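Magnetosome protein MamA (Magnetospirillum gryphiswaldense, PDB 3AS8) is a magnetosome-associated tetratricopeptide-repeat protein that recognises copies of itself to assemble into complexes and probably serves as a platform for protein-protein interactions. Local coordinates at residues V58-I69 and V78-V89; Y92-V100 and V112-L123. All blocks are in the same frame, centred on the assembly; numbering follows the deposited sequence.

Interaction 1: residues V58-I69 and V78-V89; sequences VDRGTELLERSI and VATVLGLTYVQV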
loop_
_atom_site.group_PDB
_atom_site.type_symbol
_atom_site.label_atom_id
_atom_site.label_comp_id
_atom_site.label_asym_id
_atom_site.label_seq_id
_atom_site.Cartn_x
_atom_site.Cartn_y
_atom_site.Cartn_z
ATOM N N VAL A 58 6.760 -8.656 -10.330
ATOM C CA VAL A 58 6.101 -7.485 -9.783
ATOM C C VAL A 58 5.550 -6.651 -10.957
ATOM O O VAL A 58 4.421 -6.174 -10.863
ATOM C CB VAL A 58 6.987 -6.651 -8.854
ATOM C CG1 VAL A 58 6.212 -5.376 -8.357
ATOM C CG2 VAL A 58 7.567 -7.596 -7.664
ATOM N N ASP A 59 6.268 -6.565 -12.048
ATOM C CA ASP A 59 5.795 -5.812 -13.230
ATOM C C ASP A 59 4.541 -6.513 -13.795
ATOM O O ASP A 59 3.485 -5.903 -14.050
ATOM C CB ASP A 59 6.907 -5.746 -14.267
ATOM C CG ASP A 59 6.432 -5.291 -15.660
ATOM O OD1 ASP A 59 6.981 -5.803 -16.684
ATOM O OD2 ASP A 59 5.512 -4.454 -15.739
ATOM N N ARG A 60 4.637 -7.810 -13.943
ATOM C CA ARG A 60 3.488 -8.573 -14.422
ATOM C C ARG A 60 2.289 -8.397 -13.531
ATOM O O ARG A 60 1.166 -8.209 -13.982
ATOM C CB ARG A 60 3.826 -10.057 -14.594
ATOM C CG ARG A 60 2.806 -10.751 -15.456
ATOM C CD ARG A 60 3.171 -12.191 -15.675
ATOM N NE ARG A 60 2.202 -12.872 -16.536
ATOM C CZ ARG A 60 2.434 -14.068 -17.053
ATOM N NH1 ARG A 60 1.527 -14.648 -17.833
ATOM N NH2 ARG A 60 3.565 -14.707 -16.759
ATOM N N GLY A 61 2.501 -8.532 -12.237
ATOM C CA GLY A 61 1.437 -8.361 -11.302
ATOM C C GLY A 61 0.765 -6.986 -11.269
ATOM O O GLY A 61 -0.476 -6.892 -11.163
ATOM N N THR A 62 1.581 -5.931 -11.296
ATOM C CA THR A 62 1.077 -4.587 -11.306
ATOM C C THR A 62 0.299 -4.338 -12.586
ATOM O O THR A 62 -0.689 -3.646 -12.529
ATOM C CB THR A 62 2.186 -3.523 -11.102
ATOM O OG1 THR A 62 3.179 -3.725 -12.103
ATOM C CG2 THR A 62 2.804 -3.740 -9.695
ATOM N N GLU A 63 0.742 -4.883 -13.720
ATOM C CA GLU A 63 -0.049 -4.733 -14.952
ATOM C C GLU A 63 -1.464 -5.341 -14.814
ATOM O O GLU A 63 -2.438 -4.738 -15.307
ATOM C CB GLU A 63 0.751 -5.330 -16.149
ATOM C CG GLU A 63 -0.043 -5.769 -17.395
ATOM C CD GLU A 63 -0.560 -7.233 -17.289
ATOM O OE1 GLU A 63 0.201 -8.191 -16.844
ATOM O OE2 GLU A 63 -1.761 -7.384 -17.603
ATOM N N LEU A 64 -1.608 -6.520 -14.149
ATOM C CA LEU A 64 -2.959 -7.102 -13.920
ATOM C C LEU A 64 -3.800 -6.217 -12.992
ATOM O O LEU A 64 -5.028 -6.097 -13.151
ATOM C CB LEU A 64 -2.908 -8.531 -13.311
ATOM C CG LEU A 64 -2.985 -9.723 -14.228
ATOM C CD1 LEU A 64 -1.936 -9.539 -15.305
ATOM C CD2 LEU A 64 -2.815 -11.079 -13.457
ATOM N N LEU A 65 -3.139 -5.554 -12.051
ATOM C CA LEU A 65 -3.836 -4.733 -11.092
ATOM C C LEU A 65 -4.270 -3.470 -11.796
ATOM O O LEU A 65 -5.342 -2.992 -11.541
ATOM C CB LEU A 65 -2.976 -4.431 -9.856
ATOM C CG LEU A 65 -2.742 -5.604 -8.889
ATOM C CD1 LEU A 65 -1.653 -5.246 -7.867
ATOM C CD2 LEU A 65 -4.060 -6.100 -8.175
ATOM N N GLU A 66 -3.451 -2.976 -12.713
ATOM C CA GLU A 66 -3.800 -1.790 -13.494
ATOM C C GLU A 66 -5.021 -2.061 -14.416
ATOM O O GLU A 66 -5.896 -1.221 -14.551
ATOM C CB GLU A 66 -2.582 -1.369 -14.350
ATOM C CG GLU A 66 -1.393 -0.741 -13.587
ATOM C CD GLU A 66 -0.039 -0.572 -14.385
ATOM O OE1 GLU A 66 0.935 0.055 -13.811
ATOM O OE2 GLU A 66 0.115 -1.074 -15.553
ATOM N N ARG A 67 -4.995 -3.208 -15.109
ATOM C CA ARG A 67 -6.125 -3.655 -15.913
ATOM C C ARG A 67 -7.407 -3.764 -14.981
ATOM O O ARG A 67 -8.507 -3.404 -15.360
ATOM C CB ARG A 67 -5.748 -4.983 -16.615
ATOM C CG ARG A 67 -6.367 -5.188 -17.959
ATOM C CD ARG A 67 -5.798 -6.392 -18.699
ATOM N NE ARG A 67 -4.342 -6.346 -18.691
ATOM C CZ ARG A 67 -3.607 -5.767 -19.638
ATOM N NH1 ARG A 67 -4.192 -5.191 -20.700
ATOM N NH2 ARG A 67 -2.288 -5.756 -19.512
ATOM N N SER A 68 -7.253 -4.267 -13.766
ATOM C CA SER A 68 -8.351 -4.367 -12.797
ATOM C C SER A 68 -8.947 -3.012 -12.419
ATOM O O SER A 68 -10.193 -2.788 -12.480
ATOM C CB SER A 68 -7.854 -5.059 -11.533
ATOM O OG SER A 68 -7.381 -6.400 -11.864
ATOM N N ILE A 69 -8.055 -2.097 -12.024
ATOM C CA ILE A 69 -8.513 -0.757 -11.617
ATOM C C ILE A 69 -9.121 -0.040 -12.844
ATOM O O ILE A 69 -9.993 0.767 -12.666
ATOM C CB ILE A 69 -7.431 0.080 -10.867
ATOM C CG1 ILE A 69 -8.073 0.967 -9.748
ATOM C CG2 ILE A 69 -6.648 0.951 -11.827
ATOM C CD1 ILE A 69 -8.916 0.209 -8.623
ATOM N N VAL A 78 -8.390 -3.400 -4.705
ATOM C CA VAL A 78 -7.452 -3.241 -5.813
ATOM C C VAL A 78 -6.599 -1.965 -5.650
ATOM O O VAL A 78 -5.387 -1.958 -5.807
ATOM C CB VAL A 78 -8.137 -3.121 -7.174
ATOM C CG1 VAL A 78 -7.033 -3.021 -8.321
ATOM C CG2 VAL A 78 -9.098 -4.306 -7.478
ATOM N N ALA A 79 -7.268 -0.879 -5.340
ATOM C CA ALA A 79 -6.597 0.379 -5.194
ATOM C C ALA A 79 -5.529 0.349 -4.091
ATOM O O ALA A 79 -4.439 0.944 -4.261
ATOM C CB ALA A 79 -7.695 1.516 -4.955
ATOM N N THR A 80 -5.831 -0.360 -2.993
ATOM C CA THR A 80 -4.934 -0.508 -1.836
ATOM C C THR A 80 -3.684 -1.265 -2.231
ATOM O O THR A 80 -2.536 -0.758 -2.056
ATOM C CB THR A 80 -5.636 -1.186 -0.649
ATOM O OG1 THR A 80 -6.826 -0.475 -0.352
ATOM C CG2 THR A 80 -4.749 -1.220 0.622
ATOM N N VAL A 81 -3.856 -2.441 -2.850
ATOM C CA VAL A 81 -2.705 -3.248 -3.306
ATOM C C VAL A 81 -1.852 -2.467 -4.277
ATOM O O VAL A 81 -0.633 -2.339 -4.157
ATOM C CB VAL A 81 -3.135 -4.514 -4.111
ATOM C CG1 VAL A 81 -1.861 -5.353 -4.430
ATOM C CG2 VAL A 81 -4.180 -5.322 -3.348
ATOM N N LEU A 82 -2.517 -1.951 -5.304
ATOM C CA LEU A 82 -1.786 -1.327 -6.352
ATOM C C LEU A 82 -1.083 -0.057 -5.843
ATOM O O LEU A 82 0.085 0.137 -6.119
ATOM C CB LEU A 82 -2.666 -0.995 -7.513
ATOM C CG LEU A 82 -2.099 -0.339 -8.749
ATOM C CD1 LEU A 82 -0.864 -1.190 -9.270
ATOM C CD2 LEU A 82 -3.273 -0.099 -9.852
ATOM N N GLY A 83 -1.790 0.776 -5.079
ATOM C CA GLY A 83 -1.198 2.001 -4.520
ATOM C C GLY A 83 -0.028 1.666 -3.638
ATOM O O GLY A 83 1.032 2.266 -3.752
ATOM N N LEU A 84 -0.186 0.713 -2.731
ATOM C CA LEU A 84 0.957 0.309 -1.913
ATOM C C LEU A 84 2.142 -0.249 -2.704
ATOM O O LEU A 84 3.330 -0.035 -2.335
ATOM C CB LEU A 84 0.523 -0.695 -0.785
ATOM C CG LEU A 84 -0.418 -0.039 0.246
ATOM C CD1 LEU A 84 -0.993 -1.082 1.257
ATOM C CD2 LEU A 84 0.351 1.162 0.946
ATOM N N THR A 85 1.820 -1.020 -3.746
ATOM C CA THR A 85 2.853 -1.613 -4.566
ATOM C C THR A 85 3.628 -0.524 -5.304
ATOM O O THR A 85 4.850 -0.586 -5.332
ATOM C CB THR A 85 2.361 -2.698 -5.529
ATOM O OG1 THR A 85 1.782 -3.764 -4.767
ATOM C CG2 THR A 85 3.549 -3.302 -6.279
ATOM N N TYR A 86 2.939 0.464 -5.849
ATOM C CA TYR A 86 3.622 1.600 -6.468
ATOM C C TYR A 86 4.631 2.305 -5.565
ATOM O O TYR A 86 5.800 2.622 -5.987
ATOM C CB TYR A 86 2.610 2.559 -7.009
ATOM C CG TYR A 86 1.905 2.147 -8.290
ATOM C CD1 TYR A 86 2.559 1.459 -9.337
ATOM C CD2 TYR A 86 0.648 2.641 -8.545
ATOM C CE1 TYR A 86 1.866 1.195 -10.575
ATOM C CE2 TYR A 86 -0.017 2.407 -9.725
ATOM C CZ TYR A 86 0.588 1.705 -10.742
ATOM O OH TYR A 86 -0.171 1.493 -11.900
ATOM N N VAL A 87 4.254 2.538 -4.292
ATOM C CA VAL A 87 5.198 3.183 -3.382
ATOM C C VAL A 87 6.424 2.266 -3.275
ATOM O O VAL A 87 7.595 2.739 -3.262
ATOM C CB VAL A 87 4.582 3.413 -1.948
ATOM C CG1 VAL A 87 5.687 3.965 -1.033
ATOM C CG2 VAL A 87 3.302 4.258 -2.049
ATOM N N GLN A 88 6.192 0.958 -3.146
ATOM C CA GLN A 88 7.319 0.034 -2.986
ATOM C C GLN A 88 8.301 0.111 -4.185
ATOM O O GLN A 88 9.476 -0.006 -4.003
ATOM C CB GLN A 88 6.856 -1.415 -2.811
ATOM C CG GLN A 88 6.516 -1.727 -1.375
ATOM C CD GLN A 88 5.785 -2.996 -1.228
ATOM O OE1 GLN A 88 5.182 -3.532 -2.173
ATOM N NE2 GLN A 88 5.824 -3.507 -0.022
ATOM N N VAL A 89 7.801 0.324 -5.382
ATOM C CA VAL A 89 8.711 0.482 -6.594
ATOM C C VAL A 89 8.948 1.962 -7.005
ATOM O O VAL A 89 9.301 2.244 -8.145
ATOM C CB VAL A 89 8.157 -0.329 -7.791
ATOM C CG1 VAL A 89 7.848 -1.701 -7.380
ATOM C CG2 VAL A 89 6.855 0.262 -8.379
#
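Leu82 enters the groove of helix 58-69 as a knob into the hole formed by Thr62, Leu65, Glu66 and Ile69, part of the right-handed superhelix of helical hairpins that tetratricopeptide repeats (TPR) build. The two axes are roughly antiparallel, approaching to 9.8 Å with 139° between their directions. With its CG anti to the backbone N (chi1 -179°), Leu82 spreads both methyls into the hole: CD1 lies 3.9 Å from Leu65 CB, while CD2 reaches the Leu65 carbonyl and Ile69 CG2. Leu65 lies across Val81 at about a right angle, its CD1 directed at Val81 CG1; Leu65 also touches Leu46 of helix 42-54 and so joins three helices. Toward one end, Ile69 and Val78 slide past each other in opposite directions, Ile69 CD1 packing 3.7 Å from Val78 CB and also against Ala79. Toward the other, Thr62 and Thr85 meet through their methyls, Thr62 CG2 lying 3.5 Å from Thr85 CG2. Val58 CG1 leans on the same Thr85 methyl. Thr85 OG1 turns back to its own helix and donates to Val81 O at 2.9 Å, which satisfies the buried hydroxyl. One hydrogen bond crosses this otherwise apolar interface. Glu66, extended beyond CG, passes along the flank of Leu82 to the rim of the Tyr86 ring, its carboxylate plane turned 42° from the ring. The phenol OH of Tyr86 donates to Glu66 OE1 at 2.6 Å, meeting that oxygen on its anti side.

Interaction 2: residues Y92-V100 and V112-L123; sequences YDLAVPLLV and VRFRLGVALDNL. With SO4 (sulfate ion), chain C.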
loop_
_atom_site.group_PDB
_atom_site.type_symbol
_atom_site.label_atom_id
_atom_site.label_comp_id
_atom_site.label_asym_id
_atom_site.label_seq_id
_atom_site.Cartn_x
_atom_site.Cartn_y
_atom_site.Cartn_z
ATOM N N TYR A 92 5.819 6.895 -7.227
ATOM C CA TYR A 92 5.103 7.730 -6.241
ATOM C C TYR A 92 3.973 8.504 -6.843
ATOM O O TYR A 92 2.899 8.639 -6.240
ATOM C CB TYR A 92 6.088 8.685 -5.637
ATOM C CG TYR A 92 7.190 7.998 -4.864
ATOM C CD1 TYR A 92 6.885 7.178 -3.795
ATOM C CD2 TYR A 92 8.531 8.178 -5.214
ATOM C CE1 TYR A 92 7.869 6.586 -3.072
ATOM C CE2 TYR A 92 9.512 7.617 -4.479
ATOM C CZ TYR A 92 9.167 6.813 -3.413
ATOM O OH TYR A 92 10.135 6.227 -2.685
ATOM N N ASP A 93 4.158 8.939 -8.086
ATOM C CA ASP A 93 3.116 9.686 -8.744
ATOM C C ASP A 93 1.863 8.893 -9.076
ATOM O O ASP A 93 0.746 9.442 -9.037
ATOM C CB ASP A 93 3.671 10.332 -10.002
ATOM C CG ASP A 93 4.002 9.274 -11.093
ATOM O OD1 ASP A 93 4.787 8.298 -10.815
ATOM O OD2 ASP A 93 3.406 9.421 -12.184
ATOM N N LEU A 94 2.016 7.615 -9.447
ATOM C CA LEU A 94 0.833 6.777 -9.673
ATOM C C LEU A 94 0.147 6.381 -8.340
ATOM O O LEU A 94 -1.063 6.076 -8.293
ATOM C CB LEU A 94 1.238 5.510 -10.467
ATOM C CG LEU A 94 1.824 5.814 -11.852
ATOM C CD1 LEU A 94 2.058 4.508 -12.646
ATOM C CD2 LEU A 94 0.879 6.807 -12.610
ATOM N N ALA A 95 0.953 6.326 -7.311
ATOM C CA ALA A 95 0.510 5.889 -5.987
ATOM C C ALA A 95 -0.455 6.912 -5.392
ATOM O O ALA A 95 -1.453 6.550 -4.851
ATOM C CB ALA A 95 1.744 5.645 -5.087
ATOM N N VAL A 96 -0.220 8.220 -5.622
ATOM C CA VAL A 96 -0.932 9.249 -4.878
ATOM C C VAL A 96 -2.454 9.213 -5.031
ATOM O O VAL A 96 -3.175 9.137 -4.020
ATOM C CB VAL A 96 -0.289 10.666 -5.184
ATOM C CG1 VAL A 96 -1.251 11.748 -4.918
ATOM C CG2 VAL A 96 1.011 10.768 -4.387
ATOM N N PRO A 97 -2.961 9.257 -6.288
ATOM C CA PRO A 97 -4.418 9.228 -6.446
ATOM C C PRO A 97 -5.100 7.987 -5.860
ATOM O O PRO A 97 -6.205 8.101 -5.333
ATOM C CB PRO A 97 -4.645 9.286 -7.981
ATOM C CG PRO A 97 -3.313 9.590 -8.585
ATOM C CD PRO A 97 -2.235 9.395 -7.567
ATOM N N LEU A 98 -4.451 6.837 -5.927
ATOM C CA LEU A 98 -5.034 5.622 -5.410
ATOM C C LEU A 98 -5.103 5.687 -3.874
ATOM O O LEU A 98 -6.130 5.378 -3.272
ATOM C CB LEU A 98 -4.202 4.383 -5.870
ATOM C CG LEU A 98 -4.200 4.064 -7.411
ATOM C CD1 LEU A 98 -3.077 3.062 -7.813
ATOM C CD2 LEU A 98 -5.538 3.578 -7.893
ATOM N N LEU A 99 -3.983 6.070 -3.256
ATOM C CA LEU A 99 -3.947 6.191 -1.794
ATOM C C LEU A 99 -4.868 7.309 -1.243
ATOM O O LEU A 99 -5.411 7.124 -0.174
ATOM C CB LEU A 99 -2.505 6.337 -1.264
ATOM C CG LEU A 99 -1.561 5.217 -1.611
ATOM C CD1 LEU A 99 -0.107 5.547 -1.140
ATOM C CD2 LEU A 99 -1.988 3.825 -1.109
ATOM N N VAL A 100 -5.013 8.459 -1.926
ATOM C CA VAL A 100 -6.023 9.428 -1.550
ATOM C C VAL A 100 -7.388 8.786 -1.497
ATOM O O VAL A 100 -8.162 9.011 -0.574
ATOM C CB VAL A 100 -5.986 10.682 -2.476
ATOM C CG1 VAL A 100 -7.220 11.713 -2.265
ATOM C CG2 VAL A 100 -4.619 11.389 -2.317
ATOM N N VAL A 112 -1.830 3.038 4.862
ATOM C CA VAL A 112 -2.200 3.777 3.646
ATOM C C VAL A 112 -1.907 5.274 3.790
ATOM O O VAL A 112 -1.238 5.896 2.937
ATOM C CB VAL A 112 -3.667 3.514 3.226
ATOM C CG1 VAL A 112 -4.179 4.624 2.208
ATOM C CG2 VAL A 112 -3.855 2.130 2.565
ATOM N N ARG A 113 -2.256 5.870 4.932
ATOM C CA ARG A 113 -2.067 7.307 5.096
ATOM C C ARG A 113 -0.579 7.601 5.230
ATOM O O ARG A 113 -0.100 8.586 4.710
ATOM C CB ARG A 113 -2.786 7.789 6.387
ATOM C CG ARG A 113 -2.617 9.238 6.725
ATOM C CD ARG A 113 -3.034 10.170 5.639
ATOM N NE ARG A 113 -4.478 10.267 5.500
ATOM C CZ ARG A 113 -5.111 11.106 4.679
ATOM N NH1 ARG A 113 -6.419 11.146 4.686
ATOM N NH2 ARG A 113 -4.475 11.964 3.917
ATOM N N PHE A 114 0.150 6.754 5.964
ATOM C CA PHE A 114 1.613 6.875 6.096
ATOM C C PHE A 114 2.349 6.827 4.755
ATOM O O PHE A 114 3.065 7.738 4.460
ATOM C CB PHE A 114 2.159 5.865 7.028
ATOM C CG PHE A 114 3.642 5.987 7.223
ATOM C CD1 PHE A 114 4.192 7.063 7.932
ATOM C CD2 PHE A 114 4.505 5.098 6.621
ATOM C CE1 PHE A 114 5.513 7.190 8.062
ATOM C CE2 PHE A 114 5.801 5.191 6.782
ATOM C CZ PHE A 114 6.352 6.230 7.472
ATOM N N ARG A 115 2.032 5.834 3.911
ATOM C CA ARG A 115 2.664 5.694 2.612
ATOM C C ARG A 115 2.282 6.802 1.659
ATOM O O ARG A 115 3.095 7.216 0.836
ATOM C CB ARG A 115 2.386 4.282 2.014
ATOM C CG ARG A 115 2.830 3.117 2.960
ATOM C CD ARG A 115 4.275 3.071 3.168
ATOM N NE ARG A 115 4.559 2.094 4.198
ATOM C CZ ARG A 115 5.739 1.870 4.750
ATOM N NH1 ARG A 115 5.828 0.976 5.732
ATOM N NH2 ARG A 115 6.831 2.529 4.331
ATOM N N LEU A 116 1.068 7.320 1.785
ATOM C CA LEU A 116 0.667 8.487 1.057
ATOM C C LEU A 116 1.553 9.694 1.413
ATOM O O LEU A 116 2.035 10.436 0.552
ATOM C CB LEU A 116 -0.775 8.826 1.357
ATOM C CG LEU A 116 -1.300 10.155 0.762
ATOM C CD1 LEU A 116 -1.085 10.205 -0.744
ATOM C CD2 LEU A 116 -2.812 10.392 1.150
ATOM N N GLY A 117 1.762 9.927 2.706
ATOM C CA GLY A 117 2.759 10.912 3.067
ATOM C C GLY A 117 4.151 10.714 2.478
ATOM O O GLY A 117 4.798 11.677 2.052
ATOM N N VAL A 118 4.656 9.483 2.506
ATOM C CA VAL A 118 5.947 9.179 1.966
ATOM C C VAL A 118 5.980 9.509 0.503
ATOM O O VAL A 118 6.991 10.015 0.035
ATOM C CB VAL A 118 6.377 7.681 2.147
ATOM C CG1 VAL A 118 7.727 7.401 1.494
ATOM C CG2 VAL A 118 6.548 7.355 3.667
ATOM N N ALA A 119 4.897 9.239 -0.209
ATOM C CA ALA A 119 4.875 9.466 -1.651
ATOM C C ALA A 119 4.945 10.939 -1.958
ATOM O O ALA A 119 5.722 11.360 -2.843
ATOM C CB ALA A 119 3.604 8.821 -2.332
ATOM N N LEU A 120 4.121 11.698 -1.269
ATOM C CA LEU A 120 4.069 13.163 -1.347
ATOM C C LEU A 120 5.423 13.780 -1.030
ATOM O O LEU A 120 5.911 14.644 -1.803
ATOM C CB LEU A 120 2.966 13.703 -0.435
ATOM C CG LEU A 120 1.530 13.424 -0.880
ATOM C CD1 LEU A 120 0.546 13.642 0.295
ATOM C CD2 LEU A 120 1.040 14.192 -2.121
ATOM N N ASP A 121 6.082 13.316 0.044
ATOM C CA ASP A 121 7.398 13.813 0.400
ATOM C C ASP A 121 8.400 13.563 -0.721
ATOM O O ASP A 121 9.229 14.448 -1.074
ATOM C CB ASP A 121 7.895 13.220 1.708
ATOM C CG ASP A 121 9.297 13.693 2.078
ATOM O OD1 ASP A 121 10.249 13.282 1.400
ATOM O OD2 ASP A 121 9.457 14.470 3.064
ATOM N N ASN A 122 8.329 12.369 -1.309
ATOM C CA ASN A 122 9.237 12.043 -2.423
ATOM C C ASN A 122 9.042 12.871 -3.634
ATOM O O ASN A 122 10.036 13.140 -4.341
ATOM C CB ASN A 122 9.234 10.553 -2.779
ATOM C CG ASN A 122 10.083 9.778 -1.803
ATOM O OD1 ASN A 122 11.284 9.865 -1.891
ATOM N ND2 ASN A 122 9.468 9.130 -0.787
ATOM N N LEU A 123 7.819 13.318 -3.844
ATOM C CA LEU A 123 7.459 14.162 -4.927
ATOM C C LEU A 123 7.733 15.629 -4.653
ATOM O O LEU A 123 7.355 16.466 -5.488
ATOM C CB LEU A 123 5.983 13.981 -5.275
ATOM C CG LEU A 123 5.574 12.609 -5.855
ATOM C CD1 LEU A 123 4.035 12.315 -5.868
ATOM C CD2 LEU A 123 6.161 12.541 -7.285
HETATM S S SO4 C . 9.438 0.266 5.946
HETATM O O1 SO4 C . 8.920 -0.364 4.725
HETATM O O2 SO4 C . 8.741 -0.266 7.126
HETATM O O3 SO4 C . 10.867 -0.023 6.069
HETATM O O4 SO4 C . 9.305 1.723 5.882
#
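Helices 92-100 and 112-122 run antiparallel in outline, their axes 9.0 Å apart at closest approach and inclined at 140°, with the backbones nearest at Tyr92 and Ala119. This is the helix-against-helix packing of a TPR array, and no hydrogen bond crosses it. Tyr92 stacks on Asn122: the ring and amide planes are only 2° apart, and Asn122 CB sits over the ring face in a CH-pi contact, 3.6 Å from the centroid. Amide atom ND2 of Asn122 donates to Val118 O at 2.8 Å from above the carbonyl plane, on the face opposite that used by Asn122 N. This bond holds the amide flat over the CE2-CZ side of the ring, with CG near CE2 and CZ and ND2 near CZ and OH. Ala119 lies obliquely at the ring, near CD1. Beyond the tyrosine, Val96 points one methyl, CG2, among Leu116, Ala119, Leu120 and Leu123; the shortest contact of Val96 CG2 there is 3.7 Å to Leu123 CD1. Leu99 carries the other end. Its CG stands anti to the carbonyl carbon (chi1 -58°), which places Leu99 CD1 over the helix backbone, 3.6 Å from Leu116 N, while CD2 meets Val112 CG1. Val100 CG2 touches both methyls of Leu116. At the margin Arg115 bends at chi2 and leads away, with Phe114 CE2 over one guanidinium face, toward its rim, and NE hydrogen-bonded to Asn111 OD1. The guanidinium edge holds a sulfate ion, probably from the crystallisation liquor, with a weak bond from NH1 to O2 and a firmer one from Arg115 NH2 to sulfate O4 at 3.0 Å.

After helices 5-20, 24-31 and 42-54, helix 58-71 turns back through a short connection into helix 76-88, and interaction 1 closes that loop. The chain then passes directly into helix 92-105, which turns into helix 110-122, where interaction 2 closes a second loop. The two are in series, neither nesting nor crossing, with centres about 13 Å apart. They are coupled where helix 76-88 packs on helix 92-105: Tyr86 CE2 lies 3.4 Å from Leu94 CB, Leu98 CD1 touches both Leu82 and Tyr86, and Val87 meets Ala95. Four consecutive helices thus form one continuous stack at the middle of the TPR superhelix, flanked by helices 42-54 and 126-139.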